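Local atomic coordinates of tapirin (Caldicellulosiruptor hydrothermalis, PDB entry 6N2C), a protein that probably binds cellulose and so helps the thermophilic bacterium adhere to plant biomass, its C-terminal domain being a zinc-containing beta-helix. Residues G284-C295 with S304-Y315. Sequence-based numbering, arbitrary orientation.
Sequences GKDEIVANALFC and SSNLVTINEFAY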
loop_
_atom_site.group_PDB
_atom_site.type_symbol
_atom_site.label_atom_id
_atom_site.label_comp_id
_atom_site.label_asym_id
_atom_site.label_seq_id
_atom_site.Cartn_x
_atom_site.Cartn_y
_atom_site.Cartn_z
ATOM N N GLY A 284 -6.964 12.984 -5.361
ATOM C CA GLY A 284 -6.931 14.376 -4.963
ATOM C C GLY A 284 -6.991 14.592 -3.469
ATOM O O GLY A 284 -7.683 13.825 -2.760
ATOM N N LYS A 285 -6.169 15.502 -2.953
ATOM C CA LYS A 285 -6.060 15.745 -1.533
ATOM C C LYS A 285 -5.764 14.380 -0.788
ATOM O O LYS A 285 -6.147 14.199 0.345
ATOM C CB LYS A 285 -7.304 16.371 -0.941
ATOM C CG LYS A 285 -7.553 17.774 -1.469
ATOM C CD LYS A 285 -6.902 18.721 -0.497
ATOM C CE LYS A 285 -7.995 19.385 0.285
ATOM N NZ LYS A 285 -8.396 20.657 -0.368
ATOM N N ASP A 286 -5.014 13.522 -1.452
ATOM C CA ASP A 286 -4.649 12.215 -0.860
ATOM C C ASP A 286 -3.142 12.245 -0.541
ATOM O O ASP A 286 -2.333 12.831 -1.293
ATOM C CB ASP A 286 -4.975 11.098 -1.815
ATOM C CG ASP A 286 -6.449 10.882 -1.987
ATOM O OD1 ASP A 286 -7.213 10.913 -0.975
ATOM O OD2 ASP A 286 -6.827 10.479 -3.116
ATOM N N GLU A 287 -2.780 11.557 0.558
ATOM C CA GLU A 287 -1.385 11.504 0.974
ATOM C C GLU A 287 -0.928 10.092 1.185
ATOM O O GLU A 287 -1.622 9.331 1.835
ATOM C CB GLU A 287 -1.255 12.253 2.296
ATOM C CG GLU A 287 0.170 12.290 2.829
ATOM C CD GLU A 287 0.368 13.030 4.170
ATOM O OE1 GLU A 287 -0.606 13.400 4.863
ATOM O OE2 GLU A 287 1.536 13.320 4.486
ATOM N N ILE A 288 0.275 9.784 0.704
ATOM C CA ILE A 288 0.960 8.513 1.011
ATOM C C ILE A 288 2.251 8.933 1.683
ATOM O O ILE A 288 3.003 9.763 1.150
ATOM C CB ILE A 288 1.246 7.752 -0.235
ATOM C CG1 ILE A 288 -0.083 7.284 -0.849
ATOM C CG2 ILE A 288 2.072 6.495 0.112
ATOM C CD1 ILE A 288 0.091 6.387 -1.997
ATOM N N VAL A 289 2.546 8.390 2.849
ATOM C CA VAL A 289 3.903 8.539 3.403
ATOM C C VAL A 289 4.540 7.133 3.450
ATOM O O VAL A 289 3.989 6.269 4.111
ATOM C CB VAL A 289 3.817 9.020 4.873
ATOM C CG1 VAL A 289 5.241 9.222 5.452
ATOM C CG2 VAL A 289 3.041 10.320 5.003
ATOM N N ALA A 290 5.557 6.869 2.661
ATOM C CA ALA A 290 6.143 5.556 2.578
ATOM C C ALA A 290 7.636 5.571 2.849
ATOM O O ALA A 290 8.338 6.572 2.714
ATOM C CB ALA A 290 5.910 4.998 1.196
ATOM N N ASN A 291 8.149 4.406 3.223
ATOM C CA ASN A 291 9.588 4.176 3.285
ATOM C C ASN A 291 9.998 3.492 2.003
ATOM O O ASN A 291 10.452 4.179 1.095
ATOM C CB ASN A 291 9.941 3.407 4.575
ATOM C CG ASN A 291 9.766 4.241 5.868
ATOM O OD1 ASN A 291 9.696 5.508 5.892
ATOM N ND2 ASN A 291 9.668 3.505 6.991
ATOM N N ALA A 292 9.817 2.159 1.843
ATOM C CA ALA A 292 10.030 1.514 0.571
ATOM C C ALA A 292 8.675 1.279 -0.089
ATOM O O ALA A 292 7.739 0.791 0.566
ATOM C CB ALA A 292 10.774 0.171 0.775
ATOM N N LEU A 293 8.608 1.544 -1.392
ATOM C CA LEU A 293 7.389 1.388 -2.160
ATOM C C LEU A 293 7.747 0.683 -3.457
ATOM O O LEU A 293 8.642 1.096 -4.205
ATOM C CB LEU A 293 6.787 2.806 -2.395
ATOM C CG LEU A 293 5.481 2.876 -3.175
ATOM C CD1 LEU A 293 4.830 4.234 -2.917
ATOM C CD2 LEU A 293 5.595 2.662 -4.637
ATOM N N PHE A 294 7.039 -0.421 -3.739
ATOM C CA PHE A 294 7.146 -1.085 -4.984
ATOM C C PHE A 294 5.748 -1.113 -5.637
ATOM O O PHE A 294 4.778 -1.426 -4.966
ATOM C CB PHE A 294 7.543 -2.584 -4.826
ATOM C CG PHE A 294 8.918 -2.857 -4.267
ATOM C CD1 PHE A 294 9.174 -2.578 -2.932
ATOM C CD2 PHE A 294 9.890 -3.547 -5.016
ATOM C CE1 PHE A 294 10.408 -2.945 -2.365
ATOM C CE2 PHE A 294 11.078 -3.890 -4.440
ATOM C CZ PHE A 294 11.336 -3.587 -3.137
ATOM N N CYS A 295 5.629 -0.852 -6.958
ATOM C CA CYS A 295 4.340 -0.998 -7.592
ATOM C C CYS A 295 4.521 -1.149 -9.073
ATOM O O CYS A 295 5.622 -0.931 -9.559
ATOM C CB CYS A 295 3.322 0.135 -7.226
ATOM S SG CYS A 295 3.907 1.738 -7.905
ATOM N N SER A 304 -5.825 17.620 -7.118
ATOM C CA SER A 304 -4.731 18.451 -6.791
ATOM C C SER A 304 -4.475 18.278 -5.324
ATOM O O SER A 304 -5.253 17.681 -4.588
ATOM C CB SER A 304 -5.014 19.952 -7.163
ATOM O OG SER A 304 -6.040 20.472 -6.282
ATOM N N SER A 305 -3.344 18.816 -4.879
ATOM C CA SER A 305 -2.968 18.833 -3.495
ATOM C C SER A 305 -2.764 17.421 -2.921
ATOM O O SER A 305 -3.008 17.214 -1.738
ATOM C CB SER A 305 -3.967 19.590 -2.651
ATOM O OG SER A 305 -3.348 19.929 -1.432
ATOM N N ASN A 306 -2.311 16.520 -3.780
ATOM C CA ASN A 306 -1.847 15.170 -3.326
ATOM C C ASN A 306 -0.466 15.319 -2.793
ATOM O O ASN A 306 0.312 16.284 -3.088
ATOM C CB ASN A 306 -1.851 14.214 -4.479
ATOM C CG ASN A 306 -3.202 13.970 -5.030
ATOM O OD1 ASN A 306 -4.123 13.453 -4.315
ATOM N ND2 ASN A 306 -3.337 14.156 -6.363
ATOM N N LEU A 307 -0.008 14.308 -2.043
ATOM C CA LEU A 307 1.387 14.345 -1.597
ATOM C C LEU A 307 1.842 12.887 -1.425
ATOM O O LEU A 307 1.217 12.157 -0.672
ATOM C CB LEU A 307 1.530 15.042 -0.273
ATOM C CG LEU A 307 2.948 15.101 0.343
ATOM C CD1 LEU A 307 3.915 15.666 -0.624
ATOM C CD2 LEU A 307 2.995 15.774 1.682
ATOM N N VAL A 308 2.807 12.476 -2.201
ATOM C CA VAL A 308 3.451 11.171 -2.031
ATOM C C VAL A 308 4.911 11.464 -1.550
ATOM O O VAL A 308 5.703 12.042 -2.281
ATOM C CB VAL A 308 3.493 10.330 -3.291
ATOM C CG1 VAL A 308 4.267 9.044 -2.984
ATOM C CG2 VAL A 308 2.067 9.999 -3.747
ATOM N N THR A 309 5.207 11.137 -0.270
ATOM C CA THR A 309 6.485 11.355 0.315
ATOM C C THR A 309 7.259 10.021 0.401
ATOM O O THR A 309 6.690 9.033 0.951
ATOM C CB THR A 309 6.307 11.944 1.720
ATOM O OG1 THR A 309 5.654 13.229 1.621
ATOM C CG2 THR A 309 7.615 12.153 2.347
ATOM N N ILE A 310 8.470 9.964 -0.138
ATOM C CA ILE A 310 9.290 8.746 -0.172
ATOM C C ILE A 310 10.498 8.918 0.731
ATOM O O ILE A 310 11.326 9.831 0.515
ATOM C CB ILE A 310 9.793 8.435 -1.605
ATOM C CG1 ILE A 310 8.646 8.306 -2.609
ATOM C CG2 ILE A 310 10.711 7.185 -1.670
ATOM C CD1 ILE A 310 7.616 7.257 -2.325
ATOM N N ASN A 311 10.593 8.073 1.781
ATOM C CA ASN A 311 11.693 8.077 2.736
ATOM C C ASN A 311 12.909 7.193 2.346
ATOM O O ASN A 311 14.060 7.552 2.685
ATOM C CB ASN A 311 11.145 7.778 4.141
ATOM C CG ASN A 311 10.357 8.944 4.688
ATOM O OD1 ASN A 311 10.949 9.958 5.020
ATOM N ND2 ASN A 311 9.082 8.775 4.909
ATOM N N GLU A 312 12.690 6.113 1.606
ATOM C CA GLU A 312 13.778 5.269 1.152
ATOM C C GLU A 312 13.807 5.096 -0.343
ATOM O O GLU A 312 14.792 5.534 -0.976
ATOM C CB GLU A 312 13.742 3.905 1.847
ATOM C CG GLU A 312 13.935 3.993 3.336
ATOM C CD GLU A 312 15.365 4.234 3.809
ATOM O OE1 GLU A 312 15.464 4.644 4.980
ATOM O OE2 GLU A 312 16.349 3.995 3.070
ATOM N N PHE A 313 12.783 4.469 -0.934
ATOM C CA PHE A 313 12.735 4.436 -2.374
ATOM C C PHE A 313 11.346 4.095 -2.888
ATOM O O PHE A 313 10.501 3.566 -2.136
ATOM C CB PHE A 313 13.779 3.464 -2.981
ATOM C CG PHE A 313 13.535 2.036 -2.603
ATOM C CD1 PHE A 313 12.567 1.301 -3.281
ATOM C CD2 PHE A 313 14.233 1.440 -1.547
ATOM C CE1 PHE A 313 12.293 -0.051 -2.905
ATOM C CE2 PHE A 313 13.923 0.099 -1.167
ATOM C CZ PHE A 313 12.984 -0.644 -1.883
ATOM N N ALA A 314 11.154 4.408 -4.180
ATOM C CA ALA A 314 10.026 3.881 -4.924
ATOM C C ALA A 314 10.546 3.234 -6.149
ATOM O O ALA A 314 11.383 3.821 -6.894
ATOM C CB ALA A 314 9.034 5.008 -5.234
ATOM N N TYR A 315 10.021 2.049 -6.460
ATOM C CA TYR A 315 10.446 1.227 -7.548
ATOM C C TYR A 315 9.195 0.905 -8.293
ATOM O O TYR A 315 8.235 0.403 -7.720
ATOM C CB TYR A 315 11.187 -0.019 -6.993
ATOM C CG TYR A 315 11.659 -1.112 -7.880
ATOM C CD1 TYR A 315 11.504 -1.107 -9.301
ATOM C CD2 TYR A 315 12.342 -2.253 -7.337
ATOM C CE1 TYR A 315 11.927 -2.205 -10.065
ATOM C CE2 TYR A 315 12.749 -3.288 -8.126
ATOM C CZ TYR A 315 12.538 -3.283 -9.466
ATOM O OH TYR A 315 12.990 -4.316 -10.228
HETATM O O HOH W 1 3.267 12.417 2.339
#
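The Phe294 ring meets both Phe313 and Tyr315 of the next beta-helix coil, which lie on the same side of its plane, forming an aromatic cluster. CG anti to the carbonyl carbon (chi1 -66°) brings the far end of the Phe294 ring close to both. Beyond CB and CG, Phe294 CD1 comes within 4.0 Å of Phe313 CE1, and Phe294 CE1 closes to 3.5 Å from Phe313 CZ. Phe294 CZ also meets that rim, while Phe294 CE2 lies 3.6 Å from Tyr315 CD2. Phe313 thus presents its edge to the Phe294 face in an offset edge-to-face pair with planes at 80°, whereas Tyr315 sits obliquely. Ala292 CB covers one Phe313 face in a CH-pi contact, 3.9 Å from the ring centroid. Were Phe294 cut back to an alanine, Phe313 and Tyr315 would probably lose the ring they pack on, and Phe275 of the preceding coil its stacking partner.

Parallel strands 287-290 and 307-310 pair in register, Ala290 N reaching Thr309 O at 3.0 Å and 179°, until a beta bulge at the corner, where Asn291 O accepts from both Glu312 N and Phe313 N. Asn311 ND2 bonds Ala290 O at 3.2 Å from above the carbonyl plane, and Asn306 OD1 receives Asp286 N at 3.0 Å while its ND2 bonds Asn302 O. Backbone ladders therefore join successive coils, amide side chains bind backbone groups at the turns, and beyond the corner cohesion between Phe294, Phe313 and Tyr315 is aromatic and apolar.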